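Local atomic coordinates of proto-oncogene tyrosine-protein kinase receptor Ret (Danio rerio, PDB entry 7AMK), a protein that acts as a receptor tyrosine kinase whose cadherin-like ectodomain takes part in recognising GDNF family ligand bound to the GFR alpha 1 co-receptor. Residues Ile140-Pro146 and Thr190-Glu196; Glu229-Tyr235 and Phe260-Asp265; Thr282-Gln286 and Leu335-Val339. The protein carries 4 engineered substitutions. All blocks are in the same frame, centred on the assembly; numbering follows the deposited sequence.

Contact 1: Ile140-Pro146 and Thr190-Glu196. With CA (calcium ion), chain L; CA (calcium ion), chain M.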
loop_
_atom_site.group_PDB
_atom_site.type_symbol
_atom_site.label_atom_id
_atom_site.label_comp_id
_atom_site.label_asym_id
_atom_site.label_seq_id
_atom_site.Cartn_x
_atom_site.Cartn_y
_atom_site.Cartn_z
ATOM N N ILE A 140 39.557 -13.193 9.502
ATOM C CA ILE A 140 39.781 -12.485 10.749
ATOM C C ILE A 140 38.666 -11.454 10.887
ATOM O O ILE A 140 37.977 -11.117 9.925
ATOM C CB ILE A 140 41.163 -11.815 10.791
ATOM C CG1 ILE A 140 41.330 -10.949 9.544
ATOM C CG2 ILE A 140 42.256 -12.834 10.769
ATOM C CD1 ILE A 140 42.590 -10.136 9.543
ATOM N N THR A 141 38.505 -10.941 12.094
ATOM C CA THR A 141 37.540 -9.883 12.324
ATOM C C THR A 141 38.262 -8.543 12.320
ATOM O O THR A 141 39.431 -8.454 12.696
ATOM C CB THR A 141 36.787 -10.091 13.638
ATOM O OG1 THR A 141 36.153 -11.369 13.605
ATOM C CG2 THR A 141 35.696 -9.001 13.840
ATOM N N GLU A 142 37.563 -7.509 11.853
ATOM C CA GLU A 142 38.123 -6.162 11.849
ATOM C C GLU A 142 38.444 -5.719 13.284
ATOM O O GLU A 142 37.983 -6.310 14.266
ATOM C CB GLU A 142 37.140 -5.203 11.163
ATOM C CG GLU A 142 35.819 -5.064 11.894
ATOM C CD GLU A 142 34.982 -3.886 11.437
ATOM O OE1 GLU A 142 35.500 -2.962 10.771
ATOM O OE2 GLU A 142 33.781 -3.903 11.757
ATOM N N ASN A 143 39.291 -4.695 13.398
ATOM C CA ASN A 143 39.596 -4.032 14.691
ATOM C C ASN A 143 40.181 -4.995 15.727
ATOM O O ASN A 143 39.849 -4.928 16.913
ATOM C CB ASN A 143 38.363 -3.351 15.289
ATOM C CG ASN A 143 37.704 -2.386 14.339
ATOM O OD1 ASN A 143 38.360 -1.764 13.513
ATOM N ND2 ASN A 143 36.385 -2.263 14.447
ATOM N N ARG A 144 41.056 -5.895 15.291
ATOM C CA ARG A 144 41.621 -6.911 16.168
ATOM C C ARG A 144 43.141 -6.864 16.130
ATOM O O ARG A 144 43.748 -6.391 15.166
ATOM C CB ARG A 144 41.169 -8.329 15.779
ATOM C CG ARG A 144 39.732 -8.630 16.043
ATOM C CD ARG A 144 39.440 -8.619 17.521
ATOM N NE ARG A 144 38.074 -9.068 17.773
ATOM C CZ ARG A 144 37.021 -8.263 17.805
ATOM N NH1 ARG A 144 37.146 -6.962 17.620
ATOM N NH2 ARG A 144 35.814 -8.774 18.030
ATOM N N GLU A 145 43.729 -7.451 17.166
ATOM C CA GLU A 145 45.172 -7.469 17.358
ATOM C C GLU A 145 45.883 -8.287 16.273
ATOM O O GLU A 145 45.511 -9.440 16.009
ATOM C CB GLU A 145 45.491 -8.047 18.742
ATOM C CG GLU A 145 46.837 -8.774 18.846
ATOM C CD GLU A 145 47.586 -8.434 20.139
ATOM O OE1 GLU A 145 47.485 -7.272 20.590
ATOM O OE2 GLU A 145 48.281 -9.315 20.696
ATOM N N PRO A 146 46.930 -7.737 15.666
ATOM C CA PRO A 146 47.727 -8.500 14.691
ATOM C C PRO A 146 48.254 -9.800 15.285
ATOM O O PRO A 146 48.405 -9.943 16.502
ATOM C CB PRO A 146 48.888 -7.555 14.354
ATOM C CG PRO A 146 48.499 -6.195 14.902
ATOM C CD PRO A 146 47.506 -6.421 15.998
ATOM N N THR A 190 49.550 -7.976 10.069
ATOM C CA THR A 190 50.476 -7.037 10.681
ATOM C C THR A 190 49.783 -5.822 11.299
ATOM O O THR A 190 50.418 -5.101 12.071
ATOM C CB THR A 190 51.516 -6.586 9.640
ATOM O OG1 THR A 190 50.856 -6.105 8.465
ATOM C CG2 THR A 190 52.431 -7.735 9.246
ATOM N N ALA A 191 48.499 -5.599 11.021
ATOM C CA ALA A 191 47.780 -4.456 11.568
ATOM C C ALA A 191 46.302 -4.799 11.753
ATOM O O ALA A 191 45.803 -5.807 11.244
ATOM C CB ALA A 191 47.926 -3.237 10.655
ATOM N N GLN A 192 45.604 -3.953 12.513
ATOM C CA GLN A 192 44.149 -4.011 12.530
ATOM C C GLN A 192 43.623 -3.577 11.172
ATOM O O GLN A 192 44.182 -2.680 10.526
ATOM C CB GLN A 192 43.563 -3.119 13.631
ATOM C CG GLN A 192 43.994 -3.461 15.069
ATOM C CD GLN A 192 43.157 -2.739 16.125
ATOM O OE1 GLN A 192 42.463 -1.767 15.827
ATOM N NE2 GLN A 192 43.216 -3.225 17.363
ATOM N N VAL A 193 42.535 -4.200 10.740
ATOM C CA VAL A 193 41.932 -3.881 9.456
ATOM C C VAL A 193 40.515 -3.342 9.692
ATOM O O VAL A 193 39.998 -3.354 10.811
ATOM C CB VAL A 193 41.949 -5.100 8.513
ATOM C CG1 VAL A 193 43.379 -5.559 8.379
ATOM C CG2 VAL A 193 41.072 -6.259 9.077
ATOM N N ASP A 194 39.907 -2.832 8.621
ATOM C CA ASP A 194 38.619 -2.145 8.675
ATOM C C ASP A 194 37.714 -2.799 7.645
ATOM O O ASP A 194 37.930 -2.663 6.430
ATOM C CB ASP A 194 38.791 -0.635 8.433
ATOM C CG ASP A 194 37.453 0.152 8.461
ATOM O OD1 ASP A 194 36.406 -0.405 8.855
ATOM O OD2 ASP A 194 37.448 1.339 8.066
ATOM N N ARG A 195 36.723 -3.553 8.125
ATOM C CA ARG A 195 35.810 -4.224 7.211
ATOM C C ARG A 195 35.176 -3.208 6.259
ATOM O O ARG A 195 34.959 -3.501 5.080
ATOM C CB ARG A 195 34.749 -4.991 8.004
ATOM C CG ARG A 195 33.937 -6.021 7.193
ATOM C CD ARG A 195 32.955 -5.405 6.193
ATOM N NE ARG A 195 31.991 -4.522 6.834
ATOM C CZ ARG A 195 30.931 -3.967 6.250
ATOM N NH1 ARG A 195 30.618 -4.205 4.987
ATOM N NH2 ARG A 195 30.165 -3.144 6.956
ATOM N N GLU A 196 34.912 -1.993 6.745
ATOM C CA GLU A 196 34.284 -0.964 5.923
ATOM C C GLU A 196 35.211 -0.433 4.837
ATOM O O GLU A 196 34.741 0.175 3.873
ATOM C CB GLU A 196 33.794 0.203 6.792
ATOM C CG GLU A 196 32.399 -0.002 7.417
ATOM C CD GLU A 196 32.397 -0.944 8.643
ATOM O OE1 GLU A 196 33.380 -0.920 9.421
ATOM O OE2 GLU A 196 31.403 -1.689 8.833
HETATM CA CA CA L . 35.212 -0.707 10.775
HETATM CA CA CA M . 31.840 -2.657 11.169
HETATM O O HOH W 1 41.526 -6.549 12.501
HETATM O O HOH W 2 44.014 -7.672 12.443
HETATM O O HOH W 3 34.733 1.582 10.799
HETATM O O HOH W 4 37.299 -0.541 11.792
#
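The calcium site at the end of the cadherin domain is where E142 of 140-146 meets D194 and E196 of 190-196. E142 OE1, D194 OD1 and E196 OE1 all bind the same calcium ion, each at 2.3 Å, and two waters and D231 complete that shell. The second oxygens of E142 and E196 reach a further calcium, with OE2 of E142 at 2.4 Å, so both carboxylates bridge the two ions. CG of E142 sits between its backbone N and carbonyl carbon (chi1 64°), and from there the extended chain carries the carboxylate past CB of R195 to the metals. E142 OE1 also accepts from R195 N at 3.0 Å, a donor that stands 49° out of the carboxylate plane. D194 OD1 takes E196 N in the same manner, closing an Asx turn that sets the two acids round the ion. They correspond to the glutamate after the first strand and the DRE sequence of classical cadherins, which bind calcium between successive domains. R195 is gripped further on, its NH2 forming a salt bridge with E196 OE2 at 2.7 Å. Behind the metals the backbones are joined by N143 N to V193 O, 3.0 Å, while one water accepts from both R144 N and V193 N. Q192 lays its extended side chain alongside the N143-R144 backbone. The side chains of I140 and V193 cross at about a right angle, with CD1 4.2 Å from CG2, and I226 of strand 215-227 packs on both.

Contact 2: Glu229-Tyr235 and Phe260-Asp265. With CA (calcium ion), chain N; CA (calcium ion), chain M; CA (calcium ion), chain L.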
loop_
_atom_site.group_PDB
_atom_site.type_symbol
_atom_site.label_atom_id
_atom_site.label_comp_id
_atom_site.label_asym_id
_atom_site.label_seq_id
_atom_site.Cartn_x
_atom_site.Cartn_y
_atom_site.Cartn_z
ATOM N N GLU A 229 32.319 -6.115 12.715
ATOM C CA GLU A 229 31.802 -5.913 14.056
ATOM C C GLU A 229 31.005 -4.616 14.065
ATOM O O GLU A 229 31.051 -3.830 13.118
ATOM C CB GLU A 229 32.923 -5.905 15.098
ATOM C CG GLU A 229 33.709 -4.655 15.152
ATOM C CD GLU A 229 34.700 -4.669 16.316
ATOM O OE1 GLU A 229 34.798 -5.722 16.981
ATOM O OE2 GLU A 229 35.377 -3.639 16.570
ATOM N N ASP A 230 30.250 -4.404 15.138
ATOM C CA ASP A 230 29.350 -3.258 15.246
ATOM C C ASP A 230 30.194 -2.083 15.723
ATOM O O ASP A 230 30.417 -1.889 16.916
ATOM C CB ASP A 230 28.183 -3.580 16.183
ATOM C CG ASP A 230 27.178 -2.416 16.339
ATOM O OD1 ASP A 230 27.288 -1.372 15.667
ATOM O OD2 ASP A 230 26.265 -2.571 17.170
ATOM N N ASP A 231 30.703 -1.301 14.769
ATOM C CA ASP A 231 31.583 -0.186 15.110
ATOM C C ASP A 231 31.148 1.097 14.407
ATOM O O ASP A 231 31.961 2.014 14.242
ATOM C CB ASP A 231 33.057 -0.525 14.800
ATOM C CG ASP A 231 33.333 -0.706 13.282
ATOM O OD1 ASP A 231 32.397 -0.641 12.460
ATOM O OD2 ASP A 231 34.512 -0.897 12.919
ATOM N N ASN A 232 29.890 1.169 13.983
ATOM C CA ASN A 232 29.335 2.367 13.375
ATOM C C ASN A 232 27.964 2.633 13.973
ATOM O O ASN A 232 27.143 1.721 14.068
ATOM C CB ASN A 232 29.236 2.230 11.853
ATOM C CG ASN A 232 30.602 2.191 11.184
ATOM O OD1 ASN A 232 31.156 3.231 10.825
ATOM N ND2 ASN A 232 31.151 0.989 11.021
ATOM N N SER A 233 27.736 3.883 14.401
ATOM C CA SER A 233 26.435 4.193 14.958
ATOM C C SER A 233 25.434 4.526 13.859
ATOM O O SER A 233 25.810 4.996 12.782
ATOM C CB SER A 233 26.529 5.367 15.918
ATOM O OG SER A 233 27.169 6.457 15.296
ATOM N N PRO A 234 24.157 4.267 14.121
ATOM C CA PRO A 234 23.117 4.627 13.160
ATOM C C PRO A 234 22.969 6.133 13.044
ATOM O O PRO A 234 23.326 6.889 13.943
ATOM C CB PRO A 234 21.869 3.988 13.754
ATOM C CG PRO A 234 22.157 3.922 15.220
ATOM C CD PRO A 234 23.608 3.600 15.309
ATOM N N TYR A 235 22.447 6.570 11.898
ATOM C CA TYR A 235 22.283 8.000 11.638
ATOM C C TYR A 235 21.158 8.207 10.627
ATOM O O TYR A 235 20.812 7.313 9.834
ATOM C CB TYR A 235 23.574 8.644 11.114
ATOM C CG TYR A 235 24.040 8.084 9.764
ATOM C CD1 TYR A 235 24.841 6.951 9.705
ATOM C CD2 TYR A 235 23.681 8.694 8.558
ATOM C CE1 TYR A 235 25.282 6.425 8.462
ATOM C CE2 TYR A 235 24.112 8.178 7.325
ATOM C CZ TYR A 235 24.909 7.049 7.285
ATOM O OH TYR A 235 25.334 6.538 6.079
ATOM N N PHE A 260 13.944 6.732 7.570
ATOM C CA PHE A 260 15.039 5.843 7.214
ATOM C C PHE A 260 16.222 6.110 8.125
ATOM O O PHE A 260 16.598 7.268 8.334
ATOM C CB PHE A 260 15.456 6.040 5.751
ATOM C CG PHE A 260 14.414 5.592 4.766
ATOM C CD1 PHE A 260 14.311 4.258 4.414
ATOM C CD2 PHE A 260 13.523 6.496 4.228
ATOM C CE1 PHE A 260 13.341 3.837 3.515
ATOM C CE2 PHE A 260 12.552 6.085 3.335
ATOM C CZ PHE A 260 12.462 4.750 2.976
ATOM N N VAL A 261 16.804 5.040 8.661
ATOM C CA VAL A 261 18.003 5.112 9.483
ATOM C C VAL A 261 19.044 4.217 8.836
ATOM O O VAL A 261 18.718 3.117 8.380
ATOM C CB VAL A 261 17.717 4.697 10.946
ATOM C CG1 VAL A 261 19.011 4.374 11.691
ATOM C CG2 VAL A 261 16.898 5.796 11.642
ATOM N N TYR A 262 20.278 4.688 8.779
ATOM C CA TYR A 262 21.345 3.988 8.089
ATOM C C TYR A 262 22.435 3.578 9.064
ATOM O O TYR A 262 22.705 4.269 10.052
ATOM C CB TYR A 262 21.951 4.849 6.970
ATOM C CG TYR A 262 20.902 5.361 6.007
ATOM C CD1 TYR A 262 20.201 6.541 6.266
ATOM C CD2 TYR A 262 20.591 4.656 4.848
ATOM C CE1 TYR A 262 19.227 7.005 5.381
ATOM C CE2 TYR A 262 19.631 5.102 3.977
ATOM C CZ TYR A 262 18.947 6.272 4.231
ATOM O OH TYR A 262 17.987 6.694 3.326
ATOM N N ASP A 263 23.055 2.436 8.775
ATOM C CA ASP A 263 24.138 1.924 9.613
ATOM C C ASP A 263 25.144 1.247 8.692
ATOM O O ASP A 263 24.779 0.339 7.938
ATOM C CB ASP A 263 23.592 0.949 10.671
ATOM C CG ASP A 263 24.591 0.642 11.774
ATOM O OD1 ASP A 263 25.758 0.353 11.474
ATOM O OD2 ASP A 263 24.204 0.682 12.954
ATOM N N ARG A 264 26.400 1.695 8.733
ATOM C CA ARG A 264 27.396 1.150 7.816
ATOM C C ARG A 264 27.760 -0.296 8.121
ATOM O O ARG A 264 28.306 -0.979 7.243
ATOM C CB ARG A 264 28.649 2.022 7.827
ATOM C CG ARG A 264 28.357 3.415 7.311
ATOM C CD ARG A 264 29.614 4.253 7.124
ATOM N NE ARG A 264 29.260 5.575 6.604
ATOM C CZ ARG A 264 29.074 5.866 5.322
ATOM N NH1 ARG A 264 29.236 4.956 4.372
ATOM N NH2 ARG A 264 28.715 7.104 4.984
ATOM N N ASP A 265 27.472 -0.773 9.328
ATOM C CA ASP A 265 27.710 -2.165 9.680
ATOM C C ASP A 265 26.689 -3.088 9.007
ATOM O O ASP A 265 25.561 -2.694 8.694
ATOM C CB ASP A 265 27.647 -2.352 11.195
ATOM C CG ASP A 265 28.667 -1.509 11.927
ATOM O OD1 ASP A 265 29.817 -1.429 11.449
ATOM O OD2 ASP A 265 28.325 -0.905 12.971
HETATM CA CA CA N . 26.194 -0.326 13.898
HETATM CA CA CA M . 31.840 -2.657 11.169
HETATM CA CA CA L . 35.212 -0.707 10.775
HETATM O O HOH W 5 27.047 4.191 10.231
HETATM O O HOH W 3 34.733 1.582 10.799
HETATM O O HOH W 4 37.299 -0.541 11.792
#
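D265 and N232 meet between two calcium ions, with the D265 carboxylate as the bridge: OD1 binds one ion and OD2 the other, each at 2.4 Å. The OD2 ion is also held by D230 OD1, by the backbone O of N232 and by both oxygens of D263; N277 and D341 complete its shell. The OD1 ion takes E229 O and D231 OD1, while D231 OD2 reaches a third calcium. Hydrogen bonds among the ligands themselves hold the bridging carboxylate. N232 N donates to the syn lone pair of D265 OD2 and N232 ND2 to D265 OD1, both at 2.8 Å, the latter nearly straight at 166° and from above the carboxylate plane. D263 OD1 accepts D265 N through its anti lone pair, 3.0 Å away, in an Asx turn. Farther out, a water joins S233 O to R264 N, and P234 CB packs on V261 CG1 at 3.5 Å. Y235 and Y262 then form an antiparallel hydrogen-bonded pair. With CG of Y235 between its backbone N and carbonyl carbon (chi1 63°), the ring folds back over the neighbouring strand, and Y262 CB makes a CH-pi contact with its face, 4.0 Å from the centroid. Y235 OH lies over one face of the R264 guanidinium. The sequence D-x-D-D-N-x-P, from D228 to P234, and the D-x-D closing strand 255-263 match the calcium-binding linker of classical cadherins.

Contact 3: Thr282-Gln286 and Leu335-Val339. Engineered in segment 282-286: Q286 (natural residue Asn). With NAG (2-acetamido-2-deoxy-beta-D-glucopyranose), chain E.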
loop_
_atom_site.group_PDB
_atom_site.type_symbol
_atom_site.label_atom_id
_atom_site.label_comp_id
_atom_site.label_asym_id
_atom_site.label_seq_id
_atom_site.Cartn_x
_atom_site.Cartn_y
_atom_site.Cartn_z
ATOM N N THR A 282 12.117 2.307 21.119
ATOM C CA THR A 282 11.227 2.456 22.265
ATOM C C THR A 282 10.385 3.710 22.080
ATOM O O THR A 282 10.933 4.800 21.903
ATOM C CB THR A 282 12.020 2.532 23.571
ATOM O OG1 THR A 282 12.973 3.596 23.479
ATOM C CG2 THR A 282 12.749 1.227 23.826
ATOM N N LEU A 283 9.061 3.548 22.110
ATOM C CA LEU A 283 8.149 4.691 22.136
ATOM C C LEU A 283 8.443 5.604 23.324
ATOM O O LEU A 283 8.408 5.173 24.481
ATOM C CB LEU A 283 6.705 4.202 22.210
ATOM C CG LEU A 283 5.933 4.129 20.902
ATOM C CD1 LEU A 283 4.470 3.828 21.189
ATOM C CD2 LEU A 283 6.080 5.442 20.171
ATOM N N MET A 284 8.712 6.877 23.040
ATOM C CA MET A 284 9.042 7.840 24.089
ATOM C C MET A 284 7.789 8.588 24.565
ATOM O O MET A 284 7.706 9.813 24.508
ATOM C CB MET A 284 10.103 8.813 23.586
ATOM C CG MET A 284 11.441 8.183 23.228
ATOM S SD MET A 284 12.342 7.610 24.686
ATOM C CE MET A 284 11.780 5.903 24.732
ATOM N N THR A 285 6.801 7.834 25.050
ATOM C CA THR A 285 5.611 8.477 25.595
ATOM C C THR A 285 4.925 7.558 26.595
ATOM O O THR A 285 4.789 6.355 26.357
ATOM C CB THR A 285 4.614 8.865 24.492
ATOM O OG1 THR A 285 3.589 9.701 25.047
ATOM C CG2 THR A 285 3.964 7.629 23.912
ATOM N N GLN A 286 4.486 8.142 27.707
ATOM C CA GLN A 286 3.565 7.491 28.631
ATOM C C GLN A 286 2.182 8.074 28.353
ATOM O O GLN A 286 1.826 9.128 28.885
ATOM C CB GLN A 286 4.001 7.703 30.077
ATOM N N LEU A 335 5.641 12.703 18.652
ATOM C CA LEU A 335 5.889 11.350 19.143
ATOM C C LEU A 335 7.366 11.027 18.954
ATOM O O LEU A 335 7.853 10.934 17.822
ATOM C CB LEU A 335 4.995 10.349 18.414
ATOM C CG LEU A 335 5.208 8.847 18.649
ATOM C CD1 LEU A 335 4.872 8.463 20.087
ATOM C CD2 LEU A 335 4.399 8.007 17.666
ATOM N N GLY A 336 8.086 10.873 20.057
ATOM C CA GLY A 336 9.479 10.503 19.999
ATOM C C GLY A 336 9.650 8.998 19.922
ATOM O O GLY A 336 8.839 8.235 20.458
ATOM N N TYR A 337 10.713 8.572 19.226
ATOM C CA TYR A 337 11.042 7.152 19.103
ATOM C C TYR A 337 12.560 7.003 19.159
ATOM O O TYR A 337 13.257 7.391 18.218
ATOM C CB TYR A 337 10.467 6.559 17.815
ATOM C CG TYR A 337 10.507 5.049 17.785
ATOM C CD1 TYR A 337 9.567 4.304 18.480
ATOM C CD2 TYR A 337 11.488 4.366 17.066
ATOM C CE1 TYR A 337 9.598 2.929 18.466
ATOM C CE2 TYR A 337 11.528 2.998 17.046
ATOM C CZ TYR A 337 10.578 2.279 17.753
ATOM O OH TYR A 337 10.584 0.900 17.744
ATOM N N LEU A 338 13.067 6.451 20.263
ATOM C CA LEU A 338 14.501 6.276 20.471
ATOM C C LEU A 338 14.966 4.981 19.819
ATOM O O LEU A 338 14.499 3.894 20.185
ATOM C CB LEU A 338 14.834 6.252 21.959
ATOM C CG LEU A 338 16.318 6.062 22.231
ATOM C CD1 LEU A 338 17.067 7.338 21.902
ATOM C CD2 LEU A 338 16.516 5.676 23.665
ATOM N N VAL A 339 15.883 5.103 18.859
ATOM C CA VAL A 339 16.488 3.965 18.178
ATOM C C VAL A 339 17.880 3.741 18.760
ATOM O O VAL A 339 18.751 4.612 18.672
ATOM C CB VAL A 339 16.563 4.190 16.661
ATOM C CG1 VAL A 339 17.436 3.125 16.036
ATOM C CG2 VAL A 339 15.162 4.163 16.029
HETATM C C1 NAG E . 20.873 1.669 24.782
HETATM C C2 NAG E . 20.516 2.351 26.107
HETATM C C3 NAG E . 21.566 2.018 27.169
HETATM C C4 NAG E . 21.831 0.520 27.263
HETATM C C5 NAG E . 22.082 -0.076 25.878
HETATM C C6 NAG E . 22.194 -1.588 25.865
HETATM C C7 NAG E . 19.316 4.510 26.108
HETATM C C8 NAG E . 18.102 3.747 26.558
HETATM N N2 NAG E . 20.432 3.792 25.925
HETATM O O3 NAG E . 21.153 2.531 28.432
HETATM O O4 NAG E . 23.032 0.340 28.003
HETATM O O5 NAG E . 21.014 0.266 24.988
HETATM O O6 NAG E . 21.665 -2.205 27.032
HETATM O O7 NAG E . 19.289 5.724 25.922
#
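T282 pairs with L338 where strand 279-283, at the margin of a four-stranded sheet in RET cadherin-like domain 3, runs antiparallel to strand 331-341. This is one sheet of the cadherin-type beta sandwich. T282 and L338 are a hydrogen-bonded pair: T282 N donates to L338 O at 3.0 Å, and L338 N returns a bond to T282 O at 3.2 Å. The two side chains run alongside each other on one face, with T282 OG1 against L338 CB. On the other face, Y337 slides its ring beneath the backbone of T282. CG of Y337 is anti to the backbone N (chi1 -167°), which brings the ring face under T282 N, 3.6 Å from the plane and nearer the ring's margin than its centre. L283, the next residue, forms a non-hydrogen-bonded pair with Y337; its CD2 lies 4.0 Å from Y337 CD1 and makes a tight carbon contact of 3.3 Å with L335 CD1. Cutting Y337 back to an alanine would probably open a gap beneath the T282 backbone and strip L283 CD2 of its aromatic neighbour. M284 is the centre of an inverse gamma turn, with a weak bond from T285 N to L283 O. M284 N donates to G336 O at 2.9 Å, from 45° above the carbonyl plane. The T285 side chain crosses that of L335 at about a right angle, CG2 touching CD1; I290 of helix 288-293 packs on both residues. On the face of T282 and L338, L338 CD2 comes 3.6 Å from O7 of an N-acetylglucosamine.

How the contacts relate
Contacts 1 and 2 face each other across the junction of two cadherin-like domains, with centres 18 Å apart, and share two calcium ions and two of the waters. Neither contact completes those ions alone: each supplies ligands that the other lacks, and D228 adds a ligand to one. The side chain of E229, whose backbone O binds calcium, also ties the junction: OE2 lies 2.7 Å from N143 ND2, and OE1 forms a salt bridge with R144 NH1. Contact 3 belongs to the same domain as contact 2, their centres 20 Å apart and their nearest atoms about 5 Å; L279 of strand 279-283 packs on P234 and V261. Contact 1 is about 36 Å from contact 3, centre to centre.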